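Local structure of manganese-containing pseudocatalase (Thermus thermophilus, 2V8T) at residues A[178-181]-A[182-186]; A[158-161]-A[162-166]; A[290-293]-A[294-297]. The protein probably breaks down hydrogen peroxide to oxygen and water, as a catalase that carries two manganese ions in each subunit. One frame throughout, in Å; residues are numbered along the deposited sequence. Where two conformers were deposited one is given.

In the fold
Along the chain the order is interaction 2, then interaction 1, then interaction 3. Interactions 2 and 1 lie on the successive helices 144-166 and 172-200 of the ferritin-like bundle, with centres about 10 Å apart, and they touch: L182 packs on R159, and L181 and I178 on K162. Both lie close to the dimanganese site, to which helix 144-166 gives E155 and helix 172-200 gives H188. Interaction 3 is remote, on the C-terminal helix 288-299, its centre about 40 Å from that of interaction 1 and 43 Å from that of interaction 2. The chain thus combines a metal-binding core with an outlying helix that packs against another subunit of the hexamer.

Interaction 1 of 3, residues A[178-181]-A[182-186]; sequences IGYL and LVRGG
R184 lies alongside Y180 of the preceding helical turn, both side chains pointing the same way. Its CB sits 3.8 Å from Y180 O, the carbonyl oxygen that accepts the backbone bond from R184 N at 2.9 Å. CG, set beside R184's own backbone N (chi1 -59°), comes over one face of the phenol ring, 4.0 Å from the centroid of Y180 and 26° off the ring normal. This CH-pi contact is displaced toward the rim, where Y180 CE2 is 3.6 Å from R184 CG. A bend at chi2 carries CD on to the phenol end, 3.7 Å from Y180 CZ; a second, at chi3, directs the guanidinium onward, its plane 29° from the ring. Beyond the ring, NE makes a salt bridge with E69 and NH1 a hydrogen bond with N232 O, while Y180 OH bonds to Q9; partners outside the turn therefore fix both polar ends. On another side of the helix L182 CD1 rests on I178 CG2 at 3.9 Å. G185 bonds to L181 O through its N, and a CB on this glycine would press tightly against that oxygen; G185 itself lies about 4 Å from a manganese ion. Helix 172-200 is enclosed here on several sides: L181 meets H73 and V77 of helix 57-85, L182 meets R159 and L163 of helix 144-166, and V183 packs on helix 219-226.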
# COMPACT_ATOMS: atom_id res chain seq x y z
N ILE A 178 -25.71 -8.11 -12.27
CA ILE A 178 -24.92 -7.40 -13.26
C ILE A 178 -25.84 -6.83 -14.33
O ILE A 178 -25.68 -5.71 -14.78
CB ILE A 178 -23.81 -8.26 -13.85
CG1 ILE A 178 -22.76 -8.57 -12.79
CG2 ILE A 178 -23.24 -7.57 -15.09
CD1 ILE A 178 -21.77 -9.66 -13.17
N GLY A 179 -26.83 -7.63 -14.79
CA GLY A 179 -27.75 -7.09 -15.78
C GLY A 179 -28.42 -5.80 -15.29
O GLY A 179 -28.58 -4.84 -16.04
N TYR A 180 -28.84 -5.81 -14.04
CA TYR A 180 -29.49 -4.63 -13.46
C TYR A 180 -28.52 -3.45 -13.42
O TYR A 180 -28.86 -2.32 -13.82
CB TYR A 180 -30.06 -4.95 -12.08
CG TYR A 180 -30.82 -3.80 -11.50
CD1 TYR A 180 -32.04 -3.42 -12.04
CD2 TYR A 180 -30.36 -3.05 -10.44
CE1 TYR A 180 -32.79 -2.36 -11.54
CE2 TYR A 180 -31.13 -1.95 -9.96
CZ TYR A 180 -32.34 -1.66 -10.52
OH TYR A 180 -33.05 -0.55 -10.01
N LEU A 181 -27.31 -3.69 -12.91
CA LEU A 181 -26.36 -2.60 -12.77
C LEU A 181 -25.76 -2.13 -14.10
O LEU A 181 -25.31 -0.99 -14.18
CB LEU A 181 -25.31 -2.93 -11.73
CG LEU A 181 -25.86 -3.09 -10.30
CD1 LEU A 181 -24.72 -3.25 -9.30
CD2 LEU A 181 -26.76 -1.91 -9.88
N LEU A 182 -25.80 -2.97 -15.13
CA LEU A 182 -25.47 -2.46 -16.49
C LEU A 182 -26.49 -1.41 -16.90
O LEU A 182 -26.15 -0.38 -17.50
CB LEU A 182 -25.46 -3.60 -17.50
CG LEU A 182 -24.27 -4.54 -17.41
CD1 LEU A 182 -24.52 -5.76 -18.29
CD2 LEU A 182 -22.96 -3.82 -17.78
N VAL A 183 -27.77 -1.66 -16.60
CA VAL A 183 -28.81 -0.69 -16.95
C VAL A 183 -28.66 0.58 -16.11
O VAL A 183 -28.71 1.70 -16.64
CB VAL A 183 -30.20 -1.35 -16.84
CG1 VAL A 183 -31.28 -0.27 -17.06
CG2 VAL A 183 -30.30 -2.47 -17.86
N ARG A 184 -28.45 0.42 -14.79
CA ARG A 184 -28.27 1.61 -13.95
C ARG A 184 -27.03 2.40 -14.35
O ARG A 184 -27.05 3.64 -14.36
CB ARG A 184 -28.21 1.23 -12.48
CG ARG A 184 -29.45 0.49 -11.96
CD ARG A 184 -30.76 1.15 -12.34
NE ARG A 184 -30.79 2.52 -11.85
CZ ARG A 184 -31.52 3.49 -12.38
NH1 ARG A 184 -32.34 3.28 -13.39
NH2 ARG A 184 -31.41 4.72 -11.86
N GLY A 185 -25.94 1.69 -14.71
CA GLY A 185 -24.73 2.41 -15.12
C GLY A 185 -24.92 3.10 -16.43
O GLY A 185 -24.31 4.14 -16.70
N GLY A 186 -25.78 2.56 -17.30
CA GLY A 186 -26.14 3.26 -18.51
C GLY A 186 -26.85 4.56 -18.21
O GLY A 186 -26.59 5.59 -18.87

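Interaction 2 of 3, residues A[158-161]-A[162-166]; sequences ARTH and KLRVY
T160 and R164 run side by side because their first torsions complement each other: T160 holds CG2 opposite its backbone N and OG1 beside it (chi1 -60°), while R164 swings CG beside its own N (chi1 -69°) and then extends straight to NE. The T160 methyl thereby comes over the centre of one guanidinium face, with T160 CG2 3.6 Å from R164 CZ. One residue earlier the roles reverse: L163 CD1 stands over the middle of the R159 guanidinium, 4.0 Å from R159 CZ, and the two side chains cross at a slant. R159 spends its N-H groups on N215 and on the carbonyls of I210 and I213. On a third side of the helix, water 1 donates to A158 O at 3.0 Å and accepts from K162 NZ at 3.0 Å. In the conformer described, K162 NZ also bonds to E36, a manganese ligand, and so acts from the second shell. R164 extends into the assembly, with a salt bridge from NE to E280 and a bond from NH1 to I117 O, both of the second subunit, and a bond from NH2 to S141 O of the third. Replacing R164 by an alanine would probably leave E280 of the second subunit without its charged mate and the T160 methyl without the flat group packed on it. A methyl group over one face of each guanidinium leaves the N-H groups to polar partners, so these buried arginines are packed and hydrogen-bonded at once.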
# COMPACT_ATOMS: atom_id res chain seq x y z
N ALA A 158 -16.42 1.17 -15.29
CA ALA A 158 -17.14 0.25 -14.41
C ALA A 158 -18.02 -0.69 -15.21
O ALA A 158 -18.11 -1.88 -14.91
CB ALA A 158 -17.98 1.04 -13.40
N ARG A 159 -18.69 -0.18 -16.24
CA ARG A 159 -19.51 -1.02 -17.11
C ARG A 159 -18.67 -2.11 -17.77
O ARG A 159 -19.08 -3.27 -17.87
CB ARG A 159 -20.17 -0.18 -18.20
CG ARG A 159 -21.14 -0.97 -19.05
CD ARG A 159 -21.40 -0.33 -20.35
NE ARG A 159 -22.45 -1.04 -21.09
CZ ARG A 159 -22.39 -1.34 -22.38
NH1 ARG A 159 -21.36 -0.99 -23.12
NH2 ARG A 159 -23.36 -2.05 -22.93
N THR A 160 -17.48 -1.73 -18.25
CA THR A 160 -16.59 -2.67 -18.90
C THR A 160 -16.22 -3.82 -17.94
O THR A 160 -16.22 -4.99 -18.31
CB THR A 160 -15.32 -1.92 -19.42
OG1 THR A 160 -15.74 -0.93 -20.34
CG2 THR A 160 -14.41 -2.86 -20.12
N HIS A 161 -15.90 -3.47 -16.68
CA HIS A 161 -15.61 -4.50 -15.69
C HIS A 161 -16.83 -5.39 -15.44
O HIS A 161 -16.70 -6.61 -15.31
CB HIS A 161 -15.09 -3.91 -14.39
CG HIS A 161 -13.70 -3.38 -14.49
ND1 HIS A 161 -13.03 -2.97 -15.61
CD2 HIS A 161 -12.87 -3.28 -13.44
CE1 HIS A 161 -11.78 -2.59 -15.18
NE2 HIS A 161 -11.70 -2.83 -13.89
N LYS A 162 -18.01 -4.79 -15.33
CA LYS A 162 -19.23 -5.60 -15.12
C LYS A 162 -19.44 -6.58 -16.26
O LYS A 162 -19.79 -7.73 -16.03
CB LYS A 162 -20.46 -4.72 -14.87
CG LYS A 162 -20.38 -3.97 -13.53
CD LYS A 162 -21.71 -3.67 -12.92
CE LYS A 162 -21.63 -2.95 -11.58
NZ LYS A 162 -21.00 -1.58 -11.61
N LEU A 163 -19.27 -6.12 -17.51
CA LEU A 163 -19.43 -6.99 -18.67
C LEU A 163 -18.44 -8.16 -18.61
O LEU A 163 -18.80 -9.31 -18.90
CB LEU A 163 -19.22 -6.21 -19.96
CG LEU A 163 -20.36 -5.25 -20.33
CD1 LEU A 163 -19.86 -4.25 -21.38
CD2 LEU A 163 -21.56 -5.99 -20.86
N ARG A 164 -17.18 -7.86 -18.29
CA ARG A 164 -16.18 -8.94 -18.26
C ARG A 164 -16.46 -9.95 -17.16
O ARG A 164 -16.37 -11.15 -17.38
CB ARG A 164 -14.78 -8.34 -18.13
CG ARG A 164 -14.37 -7.60 -19.40
CD ARG A 164 -13.13 -6.72 -19.17
NE ARG A 164 -12.75 -6.09 -20.43
CZ ARG A 164 -11.73 -5.25 -20.55
NH1 ARG A 164 -11.10 -4.79 -19.50
NH2 ARG A 164 -11.42 -4.82 -21.76
N VAL A 165 -16.87 -9.48 -15.96
CA VAL A 165 -17.20 -10.42 -14.90
C VAL A 165 -18.43 -11.23 -15.30
O VAL A 165 -18.52 -12.44 -15.03
CB VAL A 165 -17.39 -9.69 -13.57
CG1 VAL A 165 -17.95 -10.62 -12.49
CG2 VAL A 165 -16.05 -9.11 -13.09
N TYR A 166 -19.43 -10.60 -15.94
CA TYR A 166 -20.59 -11.32 -16.44
C TYR A 166 -20.18 -12.50 -17.31
O TYR A 166 -20.75 -13.59 -17.27
CB TYR A 166 -21.49 -10.35 -17.24
CG TYR A 166 -22.72 -11.00 -17.78
CD1 TYR A 166 -22.71 -11.60 -19.02
CD2 TYR A 166 -23.95 -10.97 -17.09
CE1 TYR A 166 -23.85 -12.19 -19.54
CE2 TYR A 166 -25.08 -11.54 -17.60
CZ TYR A 166 -25.02 -12.17 -18.83
OH TYR A 166 -26.14 -12.76 -19.41
O HOH W 1 -18.08 -2.20 -11.93

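Interaction 3 of 3, residues A[290-293]-A[294-297]; sequences LYEI and AKKL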
# COMPACT_ATOMS: atom_id res chain seq x y z
N LEU A 290 -27.97 -17.83 21.56
CA LEU A 290 -28.11 -16.40 21.23
C LEU A 290 -29.50 -16.13 20.66
O LEU A 290 -30.10 -15.08 20.96
CB LEU A 290 -27.04 -15.92 20.23
CG LEU A 290 -25.60 -16.07 20.72
CD1 LEU A 290 -24.67 -15.28 19.78
CD2 LEU A 290 -25.40 -15.65 22.19
N TYR A 291 -30.04 -17.05 19.88
CA TYR A 291 -31.41 -16.88 19.36
C TYR A 291 -32.40 -16.80 20.53
O TYR A 291 -33.37 -16.05 20.47
CB TYR A 291 -31.79 -17.98 18.41
CG TYR A 291 -30.98 -18.07 17.13
CD1 TYR A 291 -30.22 -17.02 16.64
CD2 TYR A 291 -30.99 -19.25 16.41
CE1 TYR A 291 -29.51 -17.14 15.47
CE2 TYR A 291 -30.29 -19.38 15.21
CZ TYR A 291 -29.55 -18.31 14.73
OH TYR A 291 -28.83 -18.41 13.57
N GLU A 292 -32.18 -17.61 21.57
CA GLU A 292 -33.04 -17.55 22.75
C GLU A 292 -32.93 -16.25 23.48
O GLU A 292 -33.91 -15.69 23.97
CB GLU A 292 -32.77 -18.77 23.62
CG GLU A 292 -33.60 -18.87 24.85
CD GLU A 292 -35.09 -19.02 24.62
OE1 GLU A 292 -35.55 -19.34 23.51
OE2 GLU A 292 -35.81 -18.85 25.63
N ILE A 293 -31.71 -15.71 23.61
CA ILE A 293 -31.50 -14.39 24.22
C ILE A 293 -32.32 -13.36 23.46
O ILE A 293 -33.00 -12.51 24.06
CB ILE A 293 -30.00 -14.02 24.30
CG1 ILE A 293 -29.32 -14.91 25.32
CG2 ILE A 293 -29.78 -12.56 24.56
CD1 ILE A 293 -27.80 -14.77 25.32
N ALA A 294 -32.23 -13.38 22.12
CA ALA A 294 -32.96 -12.39 21.32
C ALA A 294 -34.46 -12.53 21.53
O ALA A 294 -35.16 -11.53 21.70
CB ALA A 294 -32.59 -12.54 19.86
N LYS A 295 -34.95 -13.77 21.54
CA LYS A 295 -36.39 -13.99 21.78
C LYS A 295 -36.81 -13.38 23.11
O LYS A 295 -37.89 -12.76 23.25
CB LYS A 295 -36.72 -15.49 21.86
CG LYS A 295 -36.79 -16.12 20.54
CD LYS A 295 -36.98 -17.60 20.68
CE LYS A 295 -37.02 -18.29 19.35
NZ LYS A 295 -37.07 -19.80 19.50
N LYS A 296 -36.01 -13.58 24.14
CA LYS A 296 -36.36 -13.07 25.45
C LYS A 296 -36.33 -11.53 25.52
O LYS A 296 -37.10 -10.95 26.29
CB LYS A 296 -35.46 -13.69 26.53
CG LYS A 296 -35.76 -15.17 26.79
CD LYS A 296 -37.23 -15.62 26.57
CE LYS A 296 -37.46 -17.04 27.06
NZ LYS A 296 -36.96 -17.15 28.44
N LEU A 297 -35.55 -10.88 24.67
CA LEU A 297 -35.54 -9.41 24.65
C LEU A 297 -36.93 -8.87 24.32
O LEU A 297 -37.36 -7.83 24.80
CB LEU A 297 -34.58 -8.84 23.61
CG LEU A 297 -33.09 -9.00 23.92
CD1 LEU A 297 -32.30 -8.47 22.73
CD2 LEU A 297 -32.69 -8.32 25.27
O HOH W 2 -34.50 -18.02 27.79
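A294 opens the segment: its N donates to L290 O at 3.0 Å, and its CB rests 3.6 Å from Y291 O. The small methyl lies on the side of the helix that meets A55 of the fourth subunit. Y291 packs on the same A55, while its hydroxyl turns elsewhere to bond to D92 O. K295 follows, its N bonded to Y291 O and its chain stretched out beyond CG. It crosses the E292 side chain at about a right angle, so that its CD comes 3.6 Å from E292 OE1; the charged ends stay farther apart, K295 NZ being 4.3 Å from E292 OE1, beyond a salt bridge, in the conformers described, for both residues have a second one. This is a glutamate-lysine pairing on the C-terminal helix 288-299, where E292 faces lysines three and four residues on, far from the manganese site.

K296 supplies the partner at the longer spacing. E292 has its CG opposite the backbone N (chi1 -178°) and bends at chi2, which carries the carboxylate along the helix toward the next turn; K296 meets it with a chain bent at chi2 and again at chi4. The salt bridge is long, 3.5 Å from K296 NZ to E292 OE2, and its detail is doubtful, because in this glutamate conformer OE2 crowds K296 CE. Water 2 bridges the pair, donating to E292 OE2 at 2.7 Å and accepting from K296 NZ at 2.7 Å, so here solvent links the charges more closely than their direct approach does. The backbone bond of this turn runs from K296 N to E292 O. L297 closes the segment with a more bent bond from its N to I293 O (139° at the hydrogen), its CG 3.5 Å from that same I293 O. Its side chain packs on Y59 of the fourth subunit, and I293 on S198 of that subunit.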